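Long-range contacts in glyoxalase family protein (Listeria monocytogenes, PDB 2P7O), which catalyses the hydration of fosfomycin, opening the epoxide of the antibiotic with the aid of bound manganese and so conferring resistance: residues E103-I107 with E118-G122; L89-K94 with I107-F112; T19-Q23 with K45-I49. All coordinates share one frame; numbering follows the deposited sequence.

Contact 1. Residues E103-I107 with E118-G122; sequences EGRSI and ELHAG. With MN (manganese (II) ion), chain C.
The antiparallel hairpin of strands 106-110 and 116-120 carries part of the manganese site, and Ser106 meets Glu118 on its metal-facing side. The hydroxyl OG of Ser106 donates to OE2 of Glu118 at 2.7 Å, reaching the lone pair that points away from the other carboxylate oxygen. That leaves OE1 of Glu118 to bind manganese at 2.1 Å. Water 1, itself a ligand of the metal at 2.2 Å, donates to OE2 of Glu118 at 2.6 Å, and ND1 of His120 adds a weak, longer bond to the same oxygen, while its NE2 is held by the carbonyl O of Thr123. One carboxylate thus binds the metal through one oxygen while the hydroxyl and the water, with a weak contribution from the imidazole, hold the other, which should limit its rotation. The side chain of Glu118 gets there by running straight out from the strand, with CG opposite the backbone N (chi1 174°) and the chain extended beyond. His69 and Glu126 of the same chain and His7 of the second subunit complete the coordination, so the site is assembled across the dimer. Arg127 backs the serine with a hydrogen bond to its OG.

Such a hairpin forms the last two strands of the beta-alpha-beta-beta-beta unit of the glyoxalase (vicinal oxygen chelate) fold. Its backbone register is set by the hydrogen-bonded pair Ile107 and Leu119, with Ile107 N to Leu119 O and Leu119 N to Ile107 O both at 2.9 Å. Ala121 N extends the pairing to Arg105 O at 2.8 Å. On the face opposite the metal, CD1 of Ile107 rests obliquely against CB of Leu119, and Tyr82 of helix 79-89 packs on both residues.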
loop_
_atom_site.group_PDB
_atom_site.type_symbol
_atom_site.label_atom_id
_atom_site.label_comp_id
_atom_site.label_asym_id
_atom_site.label_seq_id
_atom_site.Cartn_x
_atom_site.Cartn_y
_atom_site.Cartn_z
ATOM N N GLU A 103 24.007 5.061 -9.243
ATOM C CA GLU A 103 22.563 4.787 -9.427
ATOM C C GLU A 103 22.164 4.008 -8.181
ATOM O O GLU A 103 22.899 3.150 -7.669
ATOM C CB GLU A 103 22.379 4.044 -10.741
ATOM C CG GLU A 103 20.980 3.937 -11.327
ATOM C CD GLU A 103 20.841 2.658 -12.145
ATOM O OE1 GLU A 103 21.891 1.995 -12.362
ATOM O OE2 GLU A 103 19.718 2.285 -12.537
ATOM N N GLY A 104 21.034 4.308 -7.572
ATOM C CA GLY A 104 20.701 3.538 -6.389
ATOM C C GLY A 104 19.989 2.275 -6.857
ATOM O O GLY A 104 19.460 2.155 -7.965
ATOM N N ARG A 105 20.053 1.295 -5.981
ATOM C CA ARG A 105 19.527 -0.046 -6.231
ATOM C C ARG A 105 18.214 -0.280 -5.501
ATOM O O ARG A 105 17.957 0.214 -4.412
ATOM C CB ARG A 105 20.584 -1.041 -5.688
ATOM C CG ARG A 105 21.973 -0.758 -6.308
ATOM C CD ARG A 105 22.990 -1.673 -5.616
ATOM N NE ARG A 105 22.761 -3.070 -6.060
ATOM C CZ ARG A 105 23.401 -4.108 -5.567
ATOM N NH1 ARG A 105 24.239 -3.934 -4.539
ATOM N NH2 ARG A 105 23.126 -5.327 -6.062
ATOM N N SER A 106 17.343 -0.980 -6.219
ATOM C CA SER A 106 16.115 -1.553 -5.702
ATOM C C SER A 106 16.077 -3.051 -6.031
ATOM O O SER A 106 16.565 -3.515 -7.080
ATOM C CB SER A 106 14.909 -0.801 -6.303
ATOM O OG SER A 106 14.796 0.469 -5.678
ATOM N N ILE A 107 15.400 -3.731 -5.105
ATOM C CA ILE A 107 14.979 -5.102 -5.298
ATOM C C ILE A 107 13.449 -5.206 -5.360
ATOM O O ILE A 107 12.705 -4.768 -4.481
ATOM C CB ILE A 107 15.441 -5.963 -4.116
ATOM C CG1 ILE A 107 16.855 -5.615 -3.631
ATOM C CG2 ILE A 107 15.282 -7.421 -4.450
ATOM C CD1 ILE A 107 17.151 -6.270 -2.266
ATOM N N GLU A 118 9.012 -3.822 -2.918
ATOM C CA GLU A 118 10.299 -3.278 -3.310
ATOM C C GLU A 118 11.071 -2.956 -2.027
ATOM O O GLU A 118 10.541 -2.389 -1.083
ATOM C CB GLU A 118 10.094 -2.046 -4.190
ATOM C CG GLU A 118 11.349 -1.273 -4.581
ATOM C CD GLU A 118 11.110 0.011 -5.349
ATOM O OE1 GLU A 118 9.917 0.418 -5.472
ATOM O OE2 GLU A 118 12.114 0.612 -5.820
ATOM N N LEU A 119 12.357 -3.311 -2.035
ATOM C CA LEU A 119 13.327 -2.735 -1.105
ATOM C C LEU A 119 14.197 -1.714 -1.849
ATOM O O LEU A 119 14.809 -2.021 -2.880
ATOM C CB LEU A 119 14.164 -3.921 -0.580
ATOM C CG LEU A 119 13.331 -4.825 0.348
ATOM C CD1 LEU A 119 14.223 -5.985 0.784
ATOM C CD2 LEU A 119 12.757 -4.117 1.559
ATOM N N HIS A 120 14.105 -0.475 -1.409
ATOM C CA HIS A 120 14.635 0.632 -2.195
ATOM C C HIS A 120 15.794 1.221 -1.402
ATOM O O HIS A 120 15.554 1.680 -0.281
ATOM C CB HIS A 120 13.480 1.628 -2.406
ATOM C CG HIS A 120 13.871 2.909 -3.101
ATOM N ND1 HIS A 120 13.352 3.291 -4.330
ATOM C CD2 HIS A 120 14.603 3.982 -2.683
ATOM C CE1 HIS A 120 13.848 4.465 -4.664
ATOM N NE2 HIS A 120 14.644 4.894 -3.686
ATOM N N ALA A 121 16.993 1.229 -1.950
ATOM C CA ALA A 121 18.063 2.052 -1.351
ATOM C C ALA A 121 18.302 3.294 -2.209
ATOM O O ALA A 121 18.026 3.338 -3.417
ATOM C CB ALA A 121 19.361 1.253 -1.341
ATOM N N GLY A 122 18.764 4.341 -1.556
ATOM C CA GLY A 122 19.203 5.536 -2.200
ATOM C C GLY A 122 18.062 6.479 -2.521
ATOM O O GLY A 122 17.018 6.552 -1.892
HETATM MN MN MN C . 8.925 2.010 -6.526
HETATM O O HOH W 1 10.970 2.579 -7.073
#

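Contact 2. Residues L89-K94 with I107-F112; sequences LGVEMK and IYFYDF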
loop_
_atom_site.group_PDB
_atom_site.type_symbol
_atom_site.label_atom_id
_atom_site.label_comp_id
_atom_site.label_asym_id
_atom_site.label_seq_id
_atom_site.Cartn_x
_atom_site.Cartn_y
_atom_site.Cartn_z
ATOM N N LEU A 89 14.058 -17.595 0.212
ATOM C CA LEU A 89 12.656 -17.913 0.487
ATOM C C LEU A 89 12.038 -18.502 -0.778
ATOM O O LEU A 89 11.074 -19.250 -0.619
ATOM C CB LEU A 89 11.856 -16.755 1.051
ATOM C CG LEU A 89 10.524 -16.987 1.751
ATOM C CD1 LEU A 89 10.694 -17.412 3.198
ATOM C CD2 LEU A 89 9.664 -15.732 1.734
ATOM N N GLY A 90 12.639 -18.246 -1.946
ATOM C CA GLY A 90 12.122 -18.925 -3.140
ATOM C C GLY A 90 11.108 -18.075 -3.895
ATOM O O GLY A 90 10.719 -18.477 -5.025
ATOM N N VAL A 91 10.691 -16.930 -3.348
ATOM C CA VAL A 91 9.726 -16.080 -4.048
ATOM C C VAL A 91 10.196 -15.536 -5.390
ATOM O O VAL A 91 11.381 -15.540 -5.700
ATOM C CB VAL A 91 9.218 -14.912 -3.172
ATOM C CG1 VAL A 91 8.495 -15.511 -1.973
ATOM C CG2 VAL A 91 10.398 -14.034 -2.756
ATOM N N GLU A 92 9.202 -15.149 -6.222
ATOM C CA GLU A 92 9.596 -14.691 -7.565
ATOM C C GLU A 92 10.272 -13.335 -7.353
ATOM O O GLU A 92 9.783 -12.482 -6.607
ATOM C CB GLU A 92 8.317 -14.544 -8.380
ATOM C CG GLU A 92 8.483 -13.686 -9.609
ATOM C CD GLU A 92 7.357 -13.779 -10.604
ATOM O OE1 GLU A 92 6.727 -14.864 -10.671
ATOM O OE2 GLU A 92 7.193 -12.802 -11.367
ATOM N N MET A 93 11.390 -13.125 -8.048
ATOM C CA MET A 93 12.111 -11.873 -7.924
ATOM C C MET A 93 12.477 -11.373 -9.325
ATOM O O MET A 93 12.926 -12.217 -10.105
ATOM C CB MET A 93 13.415 -12.096 -7.142
ATOM C CG MET A 93 14.275 -10.855 -7.202
ATOM S SD MET A 93 15.980 -11.071 -6.666
ATOM C CE MET A 93 15.737 -10.751 -4.912
ATOM N N LYS A 94 12.301 -10.082 -9.537
ATOM C CA LYS A 94 12.751 -9.429 -10.770
ATOM C C LYS A 94 14.247 -9.101 -10.615
ATOM O O LYS A 94 14.554 -8.122 -9.913
ATOM C CB LYS A 94 11.920 -8.171 -11.065
ATOM C CG LYS A 94 10.414 -8.456 -10.897
ATOM C CD LYS A 94 9.573 -7.501 -11.733
ATOM C CE LYS A 94 9.075 -8.205 -12.994
ATOM N NZ LYS A 94 7.604 -8.436 -12.925
ATOM N N ILE A 107 15.400 -3.731 -5.105
ATOM C CA ILE A 107 14.979 -5.102 -5.298
ATOM C C ILE A 107 13.449 -5.206 -5.360
ATOM O O ILE A 107 12.705 -4.768 -4.481
ATOM C CB ILE A 107 15.441 -5.963 -4.116
ATOM C CG1 ILE A 107 16.855 -5.615 -3.631
ATOM C CG2 ILE A 107 15.282 -7.421 -4.450
ATOM C CD1 ILE A 107 17.151 -6.270 -2.266
ATOM N N TYR A 108 12.976 -5.774 -6.461
ATOM C CA TYR A 108 11.546 -5.942 -6.664
ATOM C C TYR A 108 11.232 -7.425 -6.651
ATOM O O TYR A 108 11.925 -8.186 -7.346
ATOM C CB TYR A 108 11.223 -5.401 -8.061
ATOM C CG TYR A 108 11.115 -3.903 -8.158
ATOM C CD1 TYR A 108 12.190 -3.143 -8.573
ATOM C CD2 TYR A 108 9.920 -3.255 -7.874
ATOM C CE1 TYR A 108 12.111 -1.768 -8.678
ATOM C CE2 TYR A 108 9.830 -1.868 -8.008
ATOM C CZ TYR A 108 10.928 -1.132 -8.427
ATOM O OH TYR A 108 10.822 0.255 -8.541
ATOM N N PHE A 109 10.242 -7.800 -5.853
ATOM C CA PHE A 109 9.954 -9.210 -5.629
ATOM C C PHE A 109 8.512 -9.366 -5.163
ATOM O O PHE A 109 7.831 -8.410 -4.742
ATOM C CB PHE A 109 10.930 -9.822 -4.597
ATOM C CG PHE A 109 10.894 -9.096 -3.252
ATOM C CD1 PHE A 109 10.287 -9.612 -2.121
ATOM C CD2 PHE A 109 11.518 -7.876 -3.147
ATOM C CE1 PHE A 109 10.274 -8.928 -0.916
ATOM C CE2 PHE A 109 11.569 -7.167 -1.958
ATOM C CZ PHE A 109 10.977 -7.708 -0.841
ATOM N N TYR A 110 7.925 -10.539 -5.312
ATOM C CA TYR A 110 6.512 -10.716 -4.964
ATOM C C TYR A 110 6.398 -11.511 -3.677
ATOM O O TYR A 110 7.406 -12.106 -3.302
ATOM C CB TYR A 110 5.783 -11.589 -6.039
ATOM C CG TYR A 110 5.816 -10.889 -7.373
ATOM C CD1 TYR A 110 6.982 -10.997 -8.151
ATOM C CD2 TYR A 110 4.762 -10.085 -7.800
ATOM C CE1 TYR A 110 7.043 -10.348 -9.372
ATOM C CE2 TYR A 110 4.859 -9.422 -9.038
ATOM C CZ TYR A 110 5.994 -9.552 -9.782
ATOM O OH TYR A 110 6.085 -8.933 -11.005
ATOM N N ASP A 111 5.210 -11.502 -3.060
ATOM C CA ASP A 111 5.038 -12.419 -1.917
ATOM C C ASP A 111 4.475 -13.739 -2.439
ATOM O O ASP A 111 4.790 -14.107 -3.580
ATOM C CB ASP A 111 4.175 -11.859 -0.795
ATOM C CG ASP A 111 2.784 -11.423 -1.244
ATOM O OD1 ASP A 111 1.997 -10.980 -0.346
ATOM O OD2 ASP A 111 2.478 -11.559 -2.431
ATOM N N PHE A 112 3.640 -14.388 -1.649
ATOM C CA PHE A 112 3.045 -15.647 -2.128
ATOM C C PHE A 112 1.652 -15.392 -2.690
ATOM O O PHE A 112 0.965 -16.360 -3.015
ATOM C CB PHE A 112 2.940 -16.620 -0.944
ATOM C CG PHE A 112 4.289 -17.050 -0.375
ATOM C CD1 PHE A 112 4.731 -16.718 0.897
ATOM C CD2 PHE A 112 5.142 -17.829 -1.148
ATOM C CE1 PHE A 112 5.960 -17.134 1.366
ATOM C CE2 PHE A 112 6.382 -18.240 -0.682
ATOM C CZ PHE A 112 6.793 -17.925 0.599
HETATM O O HOH W 2 6.343 -15.393 -5.298
#
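Lys94 N donates to Tyr108 O at 2.9 Å, and Tyr110 N returns a bond to Glu92 O at 3.0 Å. Met93 and Phe109 face each other between these two bonds as a non-hydrogen-bonded antiparallel pair. Through the two backbone bonds the short, weakly bonded strand 93-94 becomes an outer strand in the sheet of the second beta-alpha-beta-beta-beta unit, just after helix 79-89 has ended. Water 2 carries the connection further, taking a hydrogen bond from Glu92 N and giving one to Asp111 O. Glu92 runs alongside Tyr110, pointing the same way: its CG lies 3.4 Å from CD1 of Tyr110, and the carboxylate plane is turned 70° from the ring. Arg65 ties the pair together, forming a salt bridge with OE1 of Glu92 and a cation-pi contact with Tyr110.

Val91, in the connection, crosses Phe112 at about a right angle and sets CG1 over the face of its ring, 4.1 Å from the centroid, in a CH-pi contact. CB of Val91 also presses on Tyr110 O at 3.3 Å; that buried carbonyl has no polar partner. Met93, bent at its last torsion (chi3 -88°), brings CE tightly against CG2 of Ile107 at 3.4 Å.

Contact 3. Residues T19-Q23 with K45-I49; sequences TAFLQ and KFFLI
Lys45 and Thr19 meet at one border of a helix-on-sheet contact, where NZ of the lysine donates to OG1 of the threonine at 3.0 Å. The lysine reaches it with a chain extended all the way beyond CG, crossing the short threonine at about a right angle. OG1 of Thr19 lies beside its own backbone N and also hydrogen-bonds the carbonyl O of Leu15, one turn earlier in the helix, while Glu30 on the neighbouring strand forms a salt bridge with the ammonium group.

Phe47 occupies the middle of the contact. With CG opposite the carbonyl carbon (chi1 -64°) the ring is aimed at the helix, and chi2 of 88° turns a face to Leu22 and the rim to the residues on its flank. Leu22 uses CD1 over that face, 4.2 Å from the ring centroid, in a CH-pi contact. The branch arrives there because CD1 continues the chain in extended form, while CD2 of Leu22 diverges toward CD1 of Ile49 at 4.3 Å. At the ring edge, near its plane, OG1 of Thr19 lies 3.5 Å from CZ of Phe47, and NE2 of Gln23 is more distant.

Lys45, Phe47 and Ile49 all point at the helix, whereas Phe46 and Leu48 lie on the other face of the strand; there Phe46 packs on Leu124 of the second subunit. Helix and strand segments run almost parallel, 11° apart, with their axes 10.7 Å from each other. A helix laid in this way along a four-stranded sheet of order 1-4-3-2 is the hallmark of the beta-alpha-beta-beta-beta unit of the glyoxalase fold.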
loop_
_atom_site.group_PDB
_atom_site.type_symbol
_atom_site.label_atom_id
_atom_site.label_comp_id
_atom_site.label_asym_id
_atom_site.label_seq_id
_atom_site.Cartn_x
_atom_site.Cartn_y
_atom_site.Cartn_z
ATOM N N THR A 19 3.243 -14.953 7.050
ATOM C CA THR A 19 3.993 -14.622 8.280
ATOM C C THR A 19 5.485 -14.863 8.071
ATOM O O THR A 19 6.358 -14.101 8.468
ATOM C CB THR A 19 3.464 -15.530 9.404
ATOM O OG1 THR A 19 2.137 -15.024 9.713
ATOM C CG2 THR A 19 4.301 -15.342 10.658
ATOM N N ALA A 20 5.797 -15.959 7.385
ATOM C CA ALA A 20 7.209 -16.322 7.226
ATOM C C ALA A 20 7.848 -15.355 6.234
ATOM O O ALA A 20 9.008 -14.955 6.498
ATOM C CB ALA A 20 7.304 -17.753 6.796
ATOM N N PHE A 21 7.128 -14.982 5.157
ATOM C CA PHE A 21 7.636 -13.996 4.213
ATOM C C PHE A 21 8.002 -12.690 4.928
ATOM O O PHE A 21 9.113 -12.152 4.805
ATOM C CB PHE A 21 6.494 -13.792 3.185
ATOM C CG PHE A 21 6.845 -12.740 2.145
ATOM C CD1 PHE A 21 7.676 -13.030 1.093
ATOM C CD2 PHE A 21 6.300 -11.487 2.275
ATOM C CE1 PHE A 21 8.047 -12.065 0.172
ATOM C CE2 PHE A 21 6.655 -10.502 1.370
ATOM C CZ PHE A 21 7.470 -10.819 0.293
ATOM N N LEU A 22 7.058 -12.168 5.731
ATOM C CA LEU A 22 7.202 -10.863 6.332
ATOM C C LEU A 22 8.307 -10.837 7.399
ATOM O O LEU A 22 9.006 -9.842 7.536
ATOM C CB LEU A 22 5.895 -10.404 7.002
ATOM C CG LEU A 22 4.727 -10.133 6.058
ATOM C CD1 LEU A 22 3.498 -9.789 6.877
ATOM C CD2 LEU A 22 5.128 -9.000 5.094
ATOM N N GLN A 23 8.319 -11.899 8.198
ATOM C CA GLN A 23 9.285 -12.100 9.267
ATOM C C GLN A 23 10.693 -12.403 8.717
ATOM O O GLN A 23 11.689 -11.796 9.113
ATOM C CB GLN A 23 8.889 -13.329 10.131
ATOM C CG GLN A 23 7.774 -12.982 11.137
ATOM C CD GLN A 23 7.399 -14.145 12.051
ATOM O OE1 GLN A 23 7.684 -15.316 11.812
ATOM N NE2 GLN A 23 6.768 -13.772 13.159
ATOM N N LYS A 45 -3.831 -11.267 11.177
ATOM C CA LYS A 45 -2.755 -10.851 12.035
ATOM C C LYS A 45 -2.377 -9.376 11.778
ATOM O O LYS A 45 -2.486 -8.865 10.669
ATOM C CB LYS A 45 -1.504 -11.670 11.737
ATOM C CG LYS A 45 -1.540 -13.028 12.381
ATOM C CD LYS A 45 -0.151 -13.658 12.212
ATOM C CE LYS A 45 -0.240 -15.160 12.352
ATOM N NZ LYS A 45 1.124 -15.707 12.501
ATOM N N PHE A 46 -1.855 -8.780 12.856
ATOM C CA PHE A 46 -1.178 -7.493 12.658
ATOM C C PHE A 46 0.331 -7.655 12.906
ATOM O O PHE A 46 0.768 -8.376 13.808
ATOM C CB PHE A 46 -1.768 -6.406 13.553
ATOM C CG PHE A 46 -2.862 -5.546 12.945
ATOM C CD1 PHE A 46 -2.570 -4.305 12.413
ATOM C CD2 PHE A 46 -4.183 -6.007 12.947
ATOM C CE1 PHE A 46 -3.580 -3.501 11.881
ATOM C CE2 PHE A 46 -5.179 -5.215 12.423
ATOM C CZ PHE A 46 -4.872 -3.963 11.864
ATOM N N PHE A 47 1.096 -6.899 12.131
ATOM C CA PHE A 47 2.544 -6.817 12.274
ATOM C C PHE A 47 2.941 -5.335 12.204
ATOM O O PHE A 47 2.170 -4.453 11.784
ATOM C CB PHE A 47 3.270 -7.483 11.103
ATOM C CG PHE A 47 3.033 -8.981 10.980
ATOM C CD1 PHE A 47 1.961 -9.450 10.261
ATOM C CD2 PHE A 47 3.885 -9.868 11.605
ATOM C CE1 PHE A 47 1.727 -10.802 10.235
ATOM C CE2 PHE A 47 3.653 -11.243 11.575
ATOM C CZ PHE A 47 2.546 -11.722 10.902
ATOM N N LEU A 48 4.128 -5.042 12.699
ATOM C CA LEU A 48 4.771 -3.762 12.627
ATOM C C LEU A 48 6.068 -3.964 11.829
ATOM O O LEU A 48 6.855 -4.860 12.199
ATOM C CB LEU A 48 5.259 -3.246 13.996
ATOM C CG LEU A 48 4.110 -3.098 14.993
ATOM C CD1 LEU A 48 4.347 -2.140 16.139
ATOM C CD2 LEU A 48 3.000 -2.635 14.079
ATOM N N ILE A 49 6.252 -3.082 10.867
ATOM C CA ILE A 49 7.454 -3.007 10.038
ATOM C C ILE A 49 7.886 -1.532 9.979
ATOM O O ILE A 49 7.276 -0.729 9.267
ATOM C CB ILE A 49 7.144 -3.530 8.626
ATOM C CG1 ILE A 49 6.498 -4.927 8.614
ATOM C CG2 ILE A 49 8.427 -3.535 7.775
ATOM C CD1 ILE A 49 6.205 -5.377 7.202
#

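Contacts 1 and 2 share Ile107 and use the two edges of strand 106-110, one joining it to inner strand 116-120 and the other to outer strand 93-94. Contact 1 is buried, and the polar side chains on its metal-facing side, Ser106 and Glu118, serve the metal site; contact 2 is only partly buried and mixes edge-strand bonding with apolar packing. Tyr108 links them, its OH lying 3.0 Å from OE2 of Glu118 in a probable hydrogen bond, besides its hydrogen bond to Glu126. Contact 3, buried within the other sheet unit, relies on side chains alone. Phe21 of its helix reaches contact 2, packing on Leu89, Phe109 and Asp111, whereas contacts 1 and 3 stay apart.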